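Local coordinates for methyltransferase (Streptococcus pyogenes, PDB 2ESR), which probably transfers a methyl group from S-adenosylmethionine to a guanine of 16S ribosomal RNA, as its RsmD-type relatives do, at residues A40-L45 against Q67-D72; V58-N63 against T84-E89. All coordinates share one frame; numbering follows the deposited sequence.

Contact 1: A40-L45 against Q67-D72; sequences AGSGGL and QAIIQD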
# COMPACT_ATOMS: atom_id res chain seq x y z
N ALA A 40 -2.88 -6.69 -11.83
CA ALA A 40 -1.81 -7.55 -11.34
C ALA A 40 -1.81 -9.05 -11.64
O ALA A 40 -0.74 -9.66 -11.70
CB ALA A 40 -1.65 -7.35 -9.84
N GLY A 41 -2.98 -9.64 -11.83
CA GLY A 41 -3.04 -11.07 -12.12
C GLY A 41 -2.51 -11.89 -10.96
O GLY A 41 -3.08 -11.87 -9.87
N SER A 42 -1.42 -12.62 -11.18
CA SER A 42 -0.81 -13.43 -10.13
C SER A 42 0.26 -12.63 -9.39
O SER A 42 0.89 -13.12 -8.46
CB SER A 42 -0.20 -14.70 -10.73
OG SER A 42 -1.20 -15.48 -11.38
N GLY A 43 0.45 -11.39 -9.83
CA GLY A 43 1.43 -10.51 -9.21
C GLY A 43 2.89 -10.86 -9.47
O GLY A 43 3.78 -10.27 -8.87
N GLY A 44 3.12 -11.80 -10.38
CA GLY A 44 4.47 -12.23 -10.69
C GLY A 44 5.49 -11.15 -11.00
O GLY A 44 6.63 -11.21 -10.53
N LEU A 45 5.11 -10.15 -11.79
CA LEU A 45 6.04 -9.08 -12.14
C LEU A 45 6.41 -8.21 -10.94
O LEU A 45 7.58 -7.89 -10.75
CB LEU A 45 5.45 -8.21 -13.25
CG LEU A 45 5.30 -8.94 -14.59
CD1 LEU A 45 4.68 -8.01 -15.62
CD2 LEU A 45 6.67 -9.42 -15.07
N GLN A 67 -6.55 -12.73 -6.62
CA GLN A 67 -6.19 -12.19 -5.31
C GLN A 67 -5.65 -13.29 -4.40
O GLN A 67 -4.66 -13.10 -3.69
CB GLN A 67 -7.39 -11.53 -4.65
CG GLN A 67 -7.84 -10.24 -5.31
CD GLN A 67 -6.73 -9.21 -5.38
OE1 GLN A 67 -5.70 -9.43 -6.02
NE2 GLN A 67 -6.93 -8.07 -4.72
N ALA A 68 -6.30 -14.45 -4.43
CA ALA A 68 -5.87 -15.57 -3.60
C ALA A 68 -4.46 -15.98 -3.99
O ALA A 68 -3.60 -16.20 -3.13
CB ALA A 68 -6.84 -16.73 -3.76
N ILE A 69 -4.22 -16.08 -5.29
CA ILE A 69 -2.91 -16.48 -5.78
C ILE A 69 -1.85 -15.46 -5.37
O ILE A 69 -0.78 -15.83 -4.89
CB ILE A 69 -2.92 -16.63 -7.31
CG1 ILE A 69 -3.91 -17.72 -7.71
CG2 ILE A 69 -1.52 -16.97 -7.82
CD1 ILE A 69 -4.09 -17.88 -9.20
N ILE A 70 -2.16 -14.18 -5.55
CA ILE A 70 -1.22 -13.13 -5.19
C ILE A 70 -0.84 -13.21 -3.72
O ILE A 70 0.34 -13.19 -3.38
CB ILE A 70 -1.81 -11.73 -5.45
CG1 ILE A 70 -2.02 -11.52 -6.95
CG2 ILE A 70 -0.89 -10.67 -4.88
CD1 ILE A 70 -2.71 -10.22 -7.29
N GLN A 71 -1.85 -13.31 -2.86
CA GLN A 71 -1.61 -13.39 -1.43
C GLN A 71 -0.69 -14.54 -1.06
O GLN A 71 0.19 -14.40 -0.21
CB GLN A 71 -2.95 -13.50 -0.69
CG GLN A 71 -3.74 -12.19 -0.72
CD GLN A 71 -5.15 -12.32 -0.18
OE1 GLN A 71 -5.36 -12.81 0.93
NE2 GLN A 71 -6.13 -11.88 -0.96
N ASP A 72 -0.87 -15.68 -1.71
CA ASP A 72 -0.03 -16.85 -1.45
C ASP A 72 1.40 -16.60 -1.92
O ASP A 72 2.35 -16.87 -1.20
CB ASP A 72 -0.60 -18.09 -2.15
CG ASP A 72 -1.89 -18.58 -1.52
OD1 ASP A 72 -2.53 -19.49 -2.09
OD2 ASP A 72 -2.27 -18.06 -0.44

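Contact 2: V58-N63 against T84-E89; sequences VLVEKN and TLLKME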
# COMPACT_ATOMS: atom_id res chain seq x y z
N VAL A 58 2.58 -1.91 -4.93
CA VAL A 58 1.15 -1.82 -4.71
C VAL A 58 0.60 -2.62 -5.87
O VAL A 58 0.94 -2.36 -7.02
CB VAL A 58 0.62 -0.37 -4.80
CG1 VAL A 58 -0.91 -0.38 -4.79
CG2 VAL A 58 1.13 0.45 -3.63
N LEU A 59 -0.23 -3.61 -5.57
CA LEU A 59 -0.83 -4.43 -6.61
C LEU A 59 -2.34 -4.21 -6.60
O LEU A 59 -2.96 -4.16 -5.54
CB LEU A 59 -0.54 -5.92 -6.37
CG LEU A 59 0.91 -6.41 -6.52
CD1 LEU A 59 1.76 -5.89 -5.36
CD2 LEU A 59 0.91 -7.93 -6.55
N VAL A 60 -2.93 -4.07 -7.78
CA VAL A 60 -4.37 -3.89 -7.88
C VAL A 60 -4.91 -5.00 -8.77
O VAL A 60 -4.49 -5.15 -9.90
CB VAL A 60 -4.75 -2.53 -8.52
CG1 VAL A 60 -6.27 -2.36 -8.48
CG2 VAL A 60 -4.07 -1.39 -7.78
N GLU A 61 -5.84 -5.78 -8.23
CA GLU A 61 -6.44 -6.88 -8.97
C GLU A 61 -7.84 -7.09 -8.45
O GLU A 61 -8.04 -7.30 -7.25
CB GLU A 61 -5.60 -8.15 -8.78
CG GLU A 61 -6.19 -9.40 -9.44
CD GLU A 61 -6.45 -9.21 -10.92
OE1 GLU A 61 -5.48 -8.90 -11.66
OE2 GLU A 61 -7.61 -9.36 -11.35
N LYS A 62 -8.82 -7.02 -9.35
CA LYS A 62 -10.23 -7.17 -8.98
C LYS A 62 -10.75 -8.61 -8.86
O LYS A 62 -11.68 -8.87 -8.10
CB LYS A 62 -11.11 -6.41 -9.97
CG LYS A 62 -11.86 -5.24 -9.36
CD LYS A 62 -12.71 -5.68 -8.17
CE LYS A 62 -13.45 -4.52 -7.54
NZ LYS A 62 -14.14 -4.92 -6.30
N ASN A 63 -10.15 -9.53 -9.61
CA ASN A 63 -10.58 -10.93 -9.58
C ASN A 63 -10.25 -11.61 -8.25
O ASN A 63 -9.12 -11.52 -7.76
CB ASN A 63 -9.94 -11.70 -10.74
CG ASN A 63 -10.34 -13.16 -10.77
OD1 ASN A 63 -9.95 -13.95 -9.90
ND2 ASN A 63 -11.13 -13.54 -11.77
N THR A 84 1.31 -4.29 -0.95
CA THR A 84 -0.01 -3.79 -0.60
C THR A 84 -0.92 -4.21 -1.75
O THR A 84 -0.73 -3.77 -2.88
CB THR A 84 -0.02 -2.26 -0.48
OG1 THR A 84 0.92 -1.85 0.53
CG2 THR A 84 -1.41 -1.77 -0.10
N LEU A 85 -1.90 -5.07 -1.46
CA LEU A 85 -2.83 -5.53 -2.48
C LEU A 85 -4.18 -4.84 -2.31
O LEU A 85 -4.76 -4.84 -1.23
CB LEU A 85 -3.04 -7.05 -2.40
CG LEU A 85 -4.11 -7.62 -3.35
CD1 LEU A 85 -3.64 -7.45 -4.79
CD2 LEU A 85 -4.37 -9.09 -3.06
N LEU A 86 -4.66 -4.26 -3.40
CA LEU A 86 -5.94 -3.57 -3.39
C LEU A 86 -6.90 -4.33 -4.29
O LEU A 86 -6.58 -4.62 -5.45
CB LEU A 86 -5.79 -2.14 -3.90
CG LEU A 86 -4.92 -1.19 -3.06
CD1 LEU A 86 -4.78 0.14 -3.77
CD2 LEU A 86 -5.55 -1.01 -1.69
N LYS A 87 -8.07 -4.65 -3.76
CA LYS A 87 -9.09 -5.36 -4.51
C LYS A 87 -10.05 -4.29 -5.02
O LYS A 87 -11.03 -3.95 -4.35
CB LYS A 87 -9.82 -6.36 -3.62
CG LYS A 87 -10.81 -7.24 -4.36
CD LYS A 87 -11.10 -8.53 -3.60
CE LYS A 87 -11.63 -8.27 -2.19
NZ LYS A 87 -11.84 -9.54 -1.44
N MSE A 88 -9.76 -3.75 -6.19
CA MSE A 88 -10.61 -2.71 -6.76
C MSE A 88 -10.32 -2.50 -8.24
O MSE A 88 -9.37 -3.07 -8.79
CB MSE A 88 -10.41 -1.40 -5.98
CG MSE A 88 -9.01 -0.82 -6.02
SE MSE A 88 -8.67 0.53 -4.64
CE MSE A 88 -9.94 1.87 -5.22
N GLU A 89 -11.16 -1.71 -8.89
CA GLU A 89 -10.99 -1.41 -10.31
C GLU A 89 -9.77 -0.51 -10.46
O GLU A 89 -9.53 0.37 -9.64
CB GLU A 89 -12.22 -0.68 -10.85
CG GLU A 89 -13.55 -1.41 -10.66
CD GLU A 89 -13.62 -2.72 -11.41
OE1 GLU A 89 -14.71 -3.33 -11.43
OE2 GLU A 89 -12.59 -3.15 -11.98

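Contact 1: A40-L45 against Q67-D72
Ser42 and Ile70 bring the two backbones closest, with the CA of Ser42 5.0 Å from the CA of Ile70, where the turn 40-43 and the start of helix 44-51 pass the flank of helix 64-75. The type II' turn from Ala40 to Gly43 is closed by Gly43 N on Ala40 O at 2.8 Å. Gly41, with phi at 64°, takes the turn corner that a residue without a side chain enters most easily; Gly43, again at positive phi, is the N-cap of helix 44-51. The spacing of the glycines is consistent with the glycine-rich loop of Rossmann-like methyltransferases.

Ile70 carries most of the contact. Its CG1 lies anti to the carbonyl carbon, and an extended chi2 of 175° carries CD1 on to the Gly41 carbonyl and the Ala40 methyl. CG1 and CD1 thus both press on the carbonyl oxygen of Gly41, CD1 standing 3.1 Å from Gly41 O. CD1 is also 4.0 Å from Ala40 CB, and CG1 rests 3.5 Å from Ser42 C. Gly43 N lies 3.8 Å from Ile70 CG1; the side of Gly43 where a CB would stand faces Ile70, so the bare CA suits the place. Farther out, Ile69 CG2 touches the CB and OG of Ser42.

No hydrogen bond joins the two segments, so apolar contact and tight carbon-to-oxygen approaches dominate, supplemented by a weak hydrogen bond from Asn73, one residue beyond 67-72, to Ser42 O.

Contact 2: V58-N63 against T84-E89
Val58, Leu59 and Val60 run parallel to Thr84, Leu85 and Leu86 in one-to-one register, the strand directions 20° apart. Leu59 bonds the residues on either side of Leu85: its N donates to Thr84 O and its O accepts from Leu86 N, both at 2.7 Å. Glu61 N continues the ladder to Leu86 O at 3.1 Å.

Past the strands, Lys62 lies alongside the backbone of selenomethionine Met88. Its CB is 3.9 Å from Met88 O. Chi1 (-115°) sets CG against the peptide, 3.3 Å from Met88 C, with Glu89 OE2 beside it, and a bend at chi2 (-56°) turns CD and CE back along Met88 CA, CE at 3.5 Å. NZ ends 3.8 Å from Lys87 O. A long flexible aliphatic chain suits this exposed edge, and the Glu89 carboxylate probably adds mild attraction.

Branched Val58 and Val60 suit extended backbone; with Leu86 they form one apolar face, where Val60 CG1 meets Met88 CG at 4.0 Å and the Val60 side chain touches Ala93 of helix 90-96. On the other face Leu85 packs against Gln67 of helix 64-75. Strand 34-38 flanks 56-60 across from 83-86, whose Leu85 O bonds Thr98 of the second subunit.

Following the chain, strand 34-38 leads into the turn 40-43, helix 44-51 and strand 56-60, where contact 2 begins; helix 64-75 then returns to the turn to close contact 1, and strand 83-86 closes contact 2. The two loops therefore cross rather than nest. Contact 2 joins the strands of the beta-alpha-beta unit 56-60, 64-75, 83-86, while contact 1 ties that unit's helix to the turn after the preceding strand. Two bonds stitch them together: Gly41 N to Glu61 OE1 at 2.6 Å, and Ala40 N to Val60 O at 2.9 Å. Both contacts also reach Thr98 of the second subunit, so this end of the sheet belongs to the dimer interface.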